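Local coordinates for protein LRIM1 (Anopheles gambiae, PDB 3O53), which is the leucine-rich repeat domain of a mosquito protein that, in a heterodimeric complex with APL1C, regulates complement-like immunity, at residues A[122-127]-A[146-151]; A[170-175]-A[190-195]; A[227-232]-A[251-256]. All blocks are in the same frame, centred on the assembly; numbering follows the deposited sequence.

Contact 1 of 3, residues A[122-127]-A[146-151]; sequences KKNIYL and VQYLDL
Tyr148, Gln147 and Ile125 carry this pairing of two neighbouring parallel strands, 123-126 and 148-150, which run side by side with their axes 4.8 Å apart, in the short-strand, solenoid arrangement of leucine-rich repeats. Tyr148 stands on the face shared with Asn124, Tyr126 and Asp150. Its chi1 of -180° sends the ring away from the residue's own N and over the Tyr126 ring. The two rings overlap obliquely, their planes 31° apart, though how closely they approach is doubtful in the model; Tyr126 also stacks on His105 of the preceding strand. Asn124 OD1 lies 3.2 Å from Tyr148 CB, oblique to the ring.

Gln147 sits at a beta bulge where the register slips by one residue. Its N donates a nearly straight bond to Lys123 O at 2.8 Å, in the carbonyl plane. The extended side chain runs beside that of Asn124, the two amides only 6° from coplanar, yet its NE2 bonds to Glu172, just before strand 173-175, rather than to Asn124. A water bridges Lys122 NZ, 2.9 Å away, and, weakly, the same NE2.

Ile125 pairs with the partner strand through both its backbone N and its backbone O: Ile125 N donates to Tyr148 O at 2.8 Å, and Ile125 O receives Asp150 N at 3.0 Å. On the opposite face to the tyrosines, its CG2 methyl lies alongside Leu149 CD1 at 3.7 Å, while its CD1 meets Val146 CG2 at 4.0 Å where the two side chains cross at about a right angle. Leu127 and Leu151 continue this buried apolar side.

The chemistry therefore splits by face: aliphatic branches fill the inside of the solenoid, while aromatic, amide and carboxylate groups line the other side of the strands, with four backbone bonds between them joining the strands.

Contact 2 of 3, residues A[170-175]-A[190-195]; sequences TLEHLN and FAKLKT
Leu171, Leu193 and Phe190 form the apolar centre of the contact between two consecutive leucine-rich repeats. Leu171 and Leu193 lie side by side and point the same way, CG of Leu171 resting 4.1 Å from CD1 of Leu193. The CD2 methyl of Leu171 meets Phe190 CE1 at 4.0 Å, approaching the ring obliquely. A chi1 of -171° turns the Leu193 side chain away from its own N-H and swings CD1 back across the backbone of Glu172 and toward Leu174. On its other side Leu171 packs on Val146 of the preceding repeat, so the aliphatic core runs on through the solenoid.

Around this core the backbone takes over. Glu172 O is held by two successive amides: Lys194 N donates to it at 2.7 Å from well off the carbonyl direction (133° at the oxygen), Thr195 N at 3.1 Å from nearly straight ahead. Leu174 N in turn bonds to Thr195 O, starting the parallel pairing of His173 with Thr195. Phe190 to Leu193 is a type I turn, and a water donates to Leu171 O, 2.6 Å away, and accepts from Lys192 N at 2.8 Å.

At the polar edge, Thr195 OG1 lies in the plane of the His173 ring, hydrogen-bonded to its ND1 at 2.8 Å. The Lys194 chain bends at its outer torsions and runs alongside Glu172, so that NZ reaches OE2 in a long salt bridge of 3.7 Å; that same OE2 is also bonded by Gln147 of the preceding strand.

Two amides converging on Glu172 O thus fix this carbonyl by two bonds at the entry to the strand, whereas the ion pair with Lys194, being long, probably adds less.

Contact 3 of 3, residues A[227-232]-A[251-256]; sequences VLIEKA and CGTLRD
Thr253 OG1 receives Ile229 N in a nearly straight hydrogen bond, 2.8 Å long with 173° at the hydrogen, and so ties the short strand 228-229 of a leucine-rich repeat to the first turn of helix 251-259. This helix belongs to the region that closes the C-terminal end of the solenoid: Cys251 at its start is disulfide-bonded to Cys296, consistent with the cysteine-rich caps common in extracellular proteins of this family.

Thr253 is the residue that the strand covers most. Its OG1 lies anti to the backbone N (chi1 -151°), which directs the hydroxyl at the strand and leaves the CG2 methyl 3.5 Å from Val227 O. From the neighbouring position a branch of Leu228 comes in obliquely, CD2 lying 3.8 Å from Thr253 CB; the Leu228 side chain also touches Ala304 and Ile308 of helix 303-310.

A water adds a second link beside the hydroxyl bond. It donates to Ile229 O and also to Thr253 O, at 2.8 Å from each, so that both the N-H and the C=O of Ile229 are turned to the helix. Farther in, Ile229 CD1 meets Leu254 CD2 at 4.0 Å, and both side chains also touch Phe249. Leu254 reaches on to Tyr291 and Tyr294, joining the apolar interior of the repeats to that of the cap.

Toward the surface the contact is looser. Lys231 and Asp256 pass each other with CB facing CB at 4.2 Å, their charged ends not in contact; Asp256 OD1 instead forms a salt bridge with Arg255 NH1 within the helix. The Glu230 carboxylate curls back on its own segment, and OE2 accepts Ala232 N at 3.1 Å through its anti lone pair.

Following the chain from the N terminus, the three contacts come in series, none nesting in or crossing another. Contact 1 closes a loop with 18 residues between its segments, joining strands 123-126 and 146-150; contact 2 closes one with 14 between its segments, joining strand 173-175 and the entry to strand 195-197. The two touch directly: Val146 O probably bonds to Thr170 OG1, and Gln147 O to Glu172 N, so four successive strands are joined in order. Contact 3 lies apart, its nearest atoms about 15 Å from contact 2 and about 22 Å from contact 1. It joins a late repeat not to another repeat but to the helix that begins the C-terminal closing region.

Contact 1 of 3, residues A[122-127]-A[146-151]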
# COMPACT_ATOMS: atom_id res chain seq x y z
N LYS A 122 -11.83 8.23 8.48
CA LYS A 122 -10.60 7.56 8.07
C LYS A 122 -10.88 6.61 6.90
O LYS A 122 -12.01 6.16 6.72
CB LYS A 122 -10.00 6.80 9.25
CG LYS A 122 -9.42 7.72 10.31
CD LYS A 122 -8.95 6.94 11.53
CE LYS A 122 -8.24 7.86 12.52
NZ LYS A 122 -7.85 7.16 13.78
N LYS A 123 -9.84 6.30 6.13
CA LYS A 123 -9.96 5.42 4.97
C LYS A 123 -9.00 4.23 5.07
O LYS A 123 -7.85 4.39 5.46
CB LYS A 123 -9.65 6.19 3.69
CG LYS A 123 -10.71 7.17 3.27
CD LYS A 123 -10.39 7.76 1.90
CE LYS A 123 -9.50 8.98 2.00
NZ LYS A 123 -10.26 10.22 2.35
N ASN A 124 -9.47 3.06 4.68
CA ASN A 124 -8.62 1.89 4.55
C ASN A 124 -8.64 1.51 3.07
O ASN A 124 -9.70 1.24 2.52
CB ASN A 124 -9.13 0.75 5.43
CG ASN A 124 -9.06 1.09 6.91
OD1 ASN A 124 -7.99 1.39 7.44
ND2 ASN A 124 -10.20 1.06 7.58
N ILE A 125 -7.48 1.52 2.44
CA ILE A 125 -7.39 1.43 0.98
C ILE A 125 -6.52 0.24 0.57
O ILE A 125 -5.35 0.18 0.90
CB ILE A 125 -6.78 2.71 0.39
CG1 ILE A 125 -7.73 3.89 0.61
CG2 ILE A 125 -6.46 2.52 -1.11
CD1 ILE A 125 -7.11 5.25 0.32
N TYR A 126 -7.13 -0.69 -0.17
CA TYR A 126 -6.46 -1.91 -0.58
C TYR A 126 -6.30 -1.92 -2.09
O TYR A 126 -7.26 -2.18 -2.80
CB TYR A 126 -7.30 -3.13 -0.15
CG TYR A 126 -7.46 -3.26 1.35
CD1 TYR A 126 -6.59 -4.05 2.09
CD2 TYR A 126 -8.47 -2.58 2.02
CE1 TYR A 126 -6.73 -4.18 3.46
CE2 TYR A 126 -8.61 -2.71 3.41
CZ TYR A 126 -7.74 -3.50 4.11
OH TYR A 126 -7.87 -3.63 5.48
N LEU A 127 -5.09 -1.66 -2.57
CA LEU A 127 -4.84 -1.55 -4.00
C LEU A 127 -3.71 -2.47 -4.48
O LEU A 127 -3.02 -2.15 -5.45
CB LEU A 127 -4.48 -0.10 -4.34
CG LEU A 127 -5.65 0.90 -4.30
CD1 LEU A 127 -5.12 2.35 -4.33
CD2 LEU A 127 -6.60 0.64 -5.46
N VAL A 146 -5.91 8.61 5.60
CA VAL A 146 -5.72 7.20 5.36
C VAL A 146 -5.16 6.52 6.61
O VAL A 146 -4.24 7.01 7.26
CB VAL A 146 -4.76 6.97 4.18
CG1 VAL A 146 -4.61 5.48 3.91
CG2 VAL A 146 -5.27 7.69 2.94
N GLN A 147 -5.72 5.37 6.94
CA GLN A 147 -5.28 4.61 8.10
C GLN A 147 -4.45 3.42 7.63
O GLN A 147 -3.39 3.13 8.18
CB GLN A 147 -6.50 4.15 8.89
CG GLN A 147 -6.16 3.35 10.14
CD GLN A 147 -7.33 3.22 11.09
OE1 GLN A 147 -8.44 2.89 10.69
NE2 GLN A 147 -7.09 3.47 12.37
N TYR A 148 -4.94 2.72 6.62
CA TYR A 148 -4.27 1.55 6.09
C TYR A 148 -4.12 1.74 4.58
O TYR A 148 -5.09 2.01 3.89
CB TYR A 148 -5.11 0.31 6.40
CG TYR A 148 -4.52 -0.98 5.90
CD1 TYR A 148 -3.84 -1.83 6.76
CD2 TYR A 148 -4.67 -1.36 4.57
CE1 TYR A 148 -3.30 -3.03 6.30
CE2 TYR A 148 -4.14 -2.54 4.11
CZ TYR A 148 -3.46 -3.37 4.97
OH TYR A 148 -2.94 -4.54 4.49
N LEU A 149 -2.90 1.60 4.06
CA LEU A 149 -2.66 1.78 2.63
C LEU A 149 -1.81 0.65 2.11
O LEU A 149 -0.62 0.55 2.43
CB LEU A 149 -1.98 3.12 2.35
CG LEU A 149 -1.71 3.43 0.87
CD1 LEU A 149 -2.97 3.28 0.01
CD2 LEU A 149 -1.15 4.83 0.71
N ASP A 150 -2.41 -0.19 1.28
CA ASP A 150 -1.69 -1.30 0.68
C ASP A 150 -1.48 -1.03 -0.80
O ASP A 150 -2.43 -1.04 -1.57
CB ASP A 150 -2.46 -2.61 0.88
CG ASP A 150 -1.69 -3.81 0.35
OD1 ASP A 150 -0.48 -3.67 0.06
OD2 ASP A 150 -2.28 -4.90 0.22
N LEU A 151 -0.24 -0.78 -1.18
CA LEU A 151 0.11 -0.53 -2.58
C LEU A 151 1.12 -1.55 -3.09
O LEU A 151 1.84 -1.29 -4.05
CB LEU A 151 0.66 0.89 -2.76
CG LEU A 151 -0.39 2.00 -2.71
CD1 LEU A 151 0.22 3.36 -2.37
CD2 LEU A 151 -1.15 2.07 -4.04
O HOH W 1 -5.40 5.88 12.80

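Contact 2 of 3, residues A[170-175]-A[190-195]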
# COMPACT_ATOMS: atom_id res chain seq x y z
N THR A 170 -3.07 9.86 10.95
CA THR A 170 -3.96 8.70 10.86
C THR A 170 -3.28 7.43 10.36
O THR A 170 -3.73 6.32 10.66
CB THR A 170 -5.14 8.99 9.91
OG1 THR A 170 -4.63 9.35 8.61
CG2 THR A 170 -5.99 10.14 10.44
N LEU A 171 -2.21 7.57 9.58
CA LEU A 171 -1.64 6.41 8.89
C LEU A 171 -1.01 5.45 9.89
O LEU A 171 -0.17 5.83 10.69
CB LEU A 171 -0.61 6.86 7.85
CG LEU A 171 -0.17 5.78 6.84
CD1 LEU A 171 -1.35 5.33 5.98
CD2 LEU A 171 0.97 6.27 5.95
N GLU A 172 -1.44 4.19 9.83
CA GLU A 172 -0.94 3.15 10.72
C GLU A 172 -0.14 2.09 9.97
O GLU A 172 0.82 1.55 10.49
CB GLU A 172 -2.11 2.50 11.46
CG GLU A 172 -2.82 3.47 12.39
CD GLU A 172 -3.98 2.86 13.15
OE1 GLU A 172 -4.30 1.67 12.91
OE2 GLU A 172 -4.57 3.57 13.99
N HIS A 173 -0.54 1.80 8.73
CA HIS A 173 0.13 0.77 7.96
C HIS A 173 0.35 1.25 6.52
O HIS A 173 -0.59 1.67 5.85
CB HIS A 173 -0.69 -0.52 7.94
CG HIS A 173 -0.97 -1.08 9.30
ND1 HIS A 173 -0.04 -1.80 10.02
CD2 HIS A 173 -2.08 -1.03 10.08
CE1 HIS A 173 -0.57 -2.17 11.18
NE2 HIS A 173 -1.80 -1.71 11.24
N LEU A 174 1.59 1.16 6.06
CA LEU A 174 1.94 1.52 4.69
C LEU A 174 2.70 0.35 4.06
O LEU A 174 3.81 0.05 4.49
CB LEU A 174 2.80 2.79 4.68
CG LEU A 174 3.27 3.34 3.32
CD1 LEU A 174 2.11 3.50 2.38
CD2 LEU A 174 4.01 4.67 3.50
N ASN A 175 2.10 -0.33 3.08
CA ASN A 175 2.75 -1.44 2.39
C ASN A 175 3.12 -1.01 0.98
O ASN A 175 2.26 -0.68 0.19
CB ASN A 175 1.81 -2.65 2.30
CG ASN A 175 2.53 -3.96 1.98
OD1 ASN A 175 3.66 -3.98 1.44
ND2 ASN A 175 1.87 -5.07 2.33
N PHE A 190 4.79 10.75 11.13
CA PHE A 190 3.64 9.85 11.12
C PHE A 190 3.40 9.36 12.55
O PHE A 190 3.93 8.33 12.96
CB PHE A 190 3.88 8.67 10.18
CG PHE A 190 3.91 9.05 8.72
CD1 PHE A 190 2.74 9.41 8.05
CD2 PHE A 190 5.11 9.07 8.02
CE1 PHE A 190 2.77 9.77 6.71
CE2 PHE A 190 5.14 9.43 6.68
CZ PHE A 190 3.97 9.78 6.03
N ALA A 191 2.61 10.13 13.29
CA ALA A 191 2.45 9.89 14.72
C ALA A 191 1.96 8.48 15.04
O ALA A 191 2.28 7.93 16.09
CB ALA A 191 1.50 10.93 15.31
N LYS A 192 1.18 7.90 14.14
CA LYS A 192 0.53 6.62 14.39
C LYS A 192 1.09 5.45 13.58
O LYS A 192 0.59 4.33 13.69
CB LYS A 192 -0.97 6.73 14.12
CG LYS A 192 -1.71 7.65 15.07
CD LYS A 192 -3.19 7.33 15.09
CE LYS A 192 -3.90 8.07 16.21
NZ LYS A 192 -5.26 7.52 16.44
N LEU A 193 2.11 5.68 12.77
CA LEU A 193 2.58 4.64 11.86
C LEU A 193 3.10 3.44 12.66
O LEU A 193 4.01 3.58 13.47
CB LEU A 193 3.69 5.18 10.96
CG LEU A 193 4.12 4.25 9.82
CD1 LEU A 193 2.95 3.99 8.89
CD2 LEU A 193 5.31 4.84 9.05
N LYS A 194 2.49 2.28 12.45
CA LYS A 194 2.94 1.05 13.10
C LYS A 194 3.82 0.19 12.21
O LYS A 194 4.77 -0.42 12.69
CB LYS A 194 1.73 0.23 13.55
CG LYS A 194 1.07 0.76 14.81
CD LYS A 194 -0.16 -0.05 15.18
CE LYS A 194 -1.44 0.66 14.79
NZ LYS A 194 -1.66 1.89 15.60
N THR A 195 3.50 0.10 10.93
CA THR A 195 4.27 -0.77 10.05
C THR A 195 4.60 -0.08 8.72
O THR A 195 3.77 0.62 8.15
CB THR A 195 3.53 -2.10 9.77
OG1 THR A 195 2.51 -1.90 8.79
CG2 THR A 195 2.91 -2.65 11.05
O HOH W 2 0.76 8.18 11.38

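Contact 3 of 3, residues A[227-232]-A[251-256]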
# COMPACT_ATOMS: atom_id res chain seq x y z
N VAL A 227 23.31 0.25 0.29
CA VAL A 227 24.74 0.30 0.53
C VAL A 227 25.02 1.08 1.82
O VAL A 227 25.89 0.70 2.61
CB VAL A 227 25.48 1.00 -0.63
CG1 VAL A 227 26.98 0.88 -0.44
CG2 VAL A 227 25.05 0.41 -1.98
N LEU A 228 24.27 2.16 2.03
CA LEU A 228 24.48 3.04 3.17
C LEU A 228 23.20 3.33 3.93
O LEU A 228 22.11 3.30 3.37
CB LEU A 228 25.07 4.38 2.71
CG LEU A 228 26.43 4.34 2.02
CD1 LEU A 228 26.89 5.76 1.69
CD2 LEU A 228 27.44 3.62 2.90
N ILE A 229 23.36 3.64 5.21
CA ILE A 229 22.28 4.06 6.10
C ILE A 229 22.67 5.39 6.72
O ILE A 229 23.82 5.57 7.12
CB ILE A 229 22.09 3.06 7.27
CG1 ILE A 229 21.74 1.67 6.74
CG2 ILE A 229 21.00 3.56 8.24
CD1 ILE A 229 21.71 0.57 7.82
N GLU A 230 21.71 6.31 6.82
CA GLU A 230 21.95 7.61 7.45
C GLU A 230 22.23 7.39 8.93
O GLU A 230 21.39 6.86 9.65
CB GLU A 230 20.73 8.51 7.25
CG GLU A 230 20.75 9.79 8.08
CD GLU A 230 21.99 10.63 7.81
OE1 GLU A 230 22.19 11.04 6.65
OE2 GLU A 230 22.76 10.89 8.75
N LYS A 231 23.42 7.80 9.38
CA LYS A 231 23.84 7.52 10.75
C LYS A 231 23.01 8.28 11.79
O LYS A 231 22.98 7.90 12.96
CB LYS A 231 25.33 7.87 10.93
CG LYS A 231 25.66 9.34 10.71
CD LYS A 231 27.15 9.61 10.81
CE LYS A 231 27.70 9.18 12.17
NZ LYS A 231 29.11 9.61 12.37
N ALA A 232 22.33 9.34 11.37
CA ALA A 232 21.57 10.16 12.31
C ALA A 232 20.20 9.56 12.64
O ALA A 232 19.51 10.05 13.52
CB ALA A 232 21.41 11.58 11.75
N CYS A 251 30.32 -2.17 5.57
CA CYS A 251 30.43 -2.47 7.00
C CYS A 251 30.42 -1.20 7.84
O CYS A 251 29.75 -1.14 8.87
CB CYS A 251 31.70 -3.28 7.29
SG CYS A 251 31.58 -4.99 6.74
N GLY A 252 31.16 -0.19 7.41
CA GLY A 252 31.23 1.06 8.14
C GLY A 252 29.85 1.64 8.41
O GLY A 252 29.62 2.24 9.46
N THR A 253 28.93 1.48 7.47
CA THR A 253 27.62 2.11 7.63
C THR A 253 26.83 1.40 8.74
O THR A 253 26.12 2.04 9.51
CB THR A 253 26.83 2.15 6.31
OG1 THR A 253 25.95 3.28 6.31
CG2 THR A 253 26.02 0.86 6.11
N LEU A 254 26.98 0.09 8.83
CA LEU A 254 26.34 -0.66 9.90
C LEU A 254 26.98 -0.31 11.25
O LEU A 254 26.28 -0.08 12.23
CB LEU A 254 26.44 -2.17 9.64
CG LEU A 254 25.64 -2.65 8.43
CD1 LEU A 254 25.98 -4.09 8.10
CD2 LEU A 254 24.14 -2.50 8.67
N ARG A 255 28.30 -0.27 11.31
CA ARG A 255 28.96 0.09 12.56
C ARG A 255 28.48 1.45 13.05
O ARG A 255 28.12 1.61 14.21
CB ARG A 255 30.48 0.08 12.40
CG ARG A 255 31.24 0.39 13.70
CD ARG A 255 32.75 0.40 13.47
NE ARG A 255 33.10 1.02 12.19
CZ ARG A 255 33.04 2.32 11.94
NH1 ARG A 255 32.65 3.17 12.88
NH2 ARG A 255 33.38 2.78 10.74
N ASP A 256 28.46 2.44 12.15
CA ASP A 256 28.02 3.79 12.51
C ASP A 256 26.57 3.83 13.01
O ASP A 256 26.28 4.41 14.05
CB ASP A 256 28.17 4.74 11.32
CG ASP A 256 29.62 5.03 10.97
OD1 ASP A 256 30.50 4.74 11.81
OD2 ASP A 256 29.89 5.56 9.87
O HOH W 3 25.59 4.77 9.14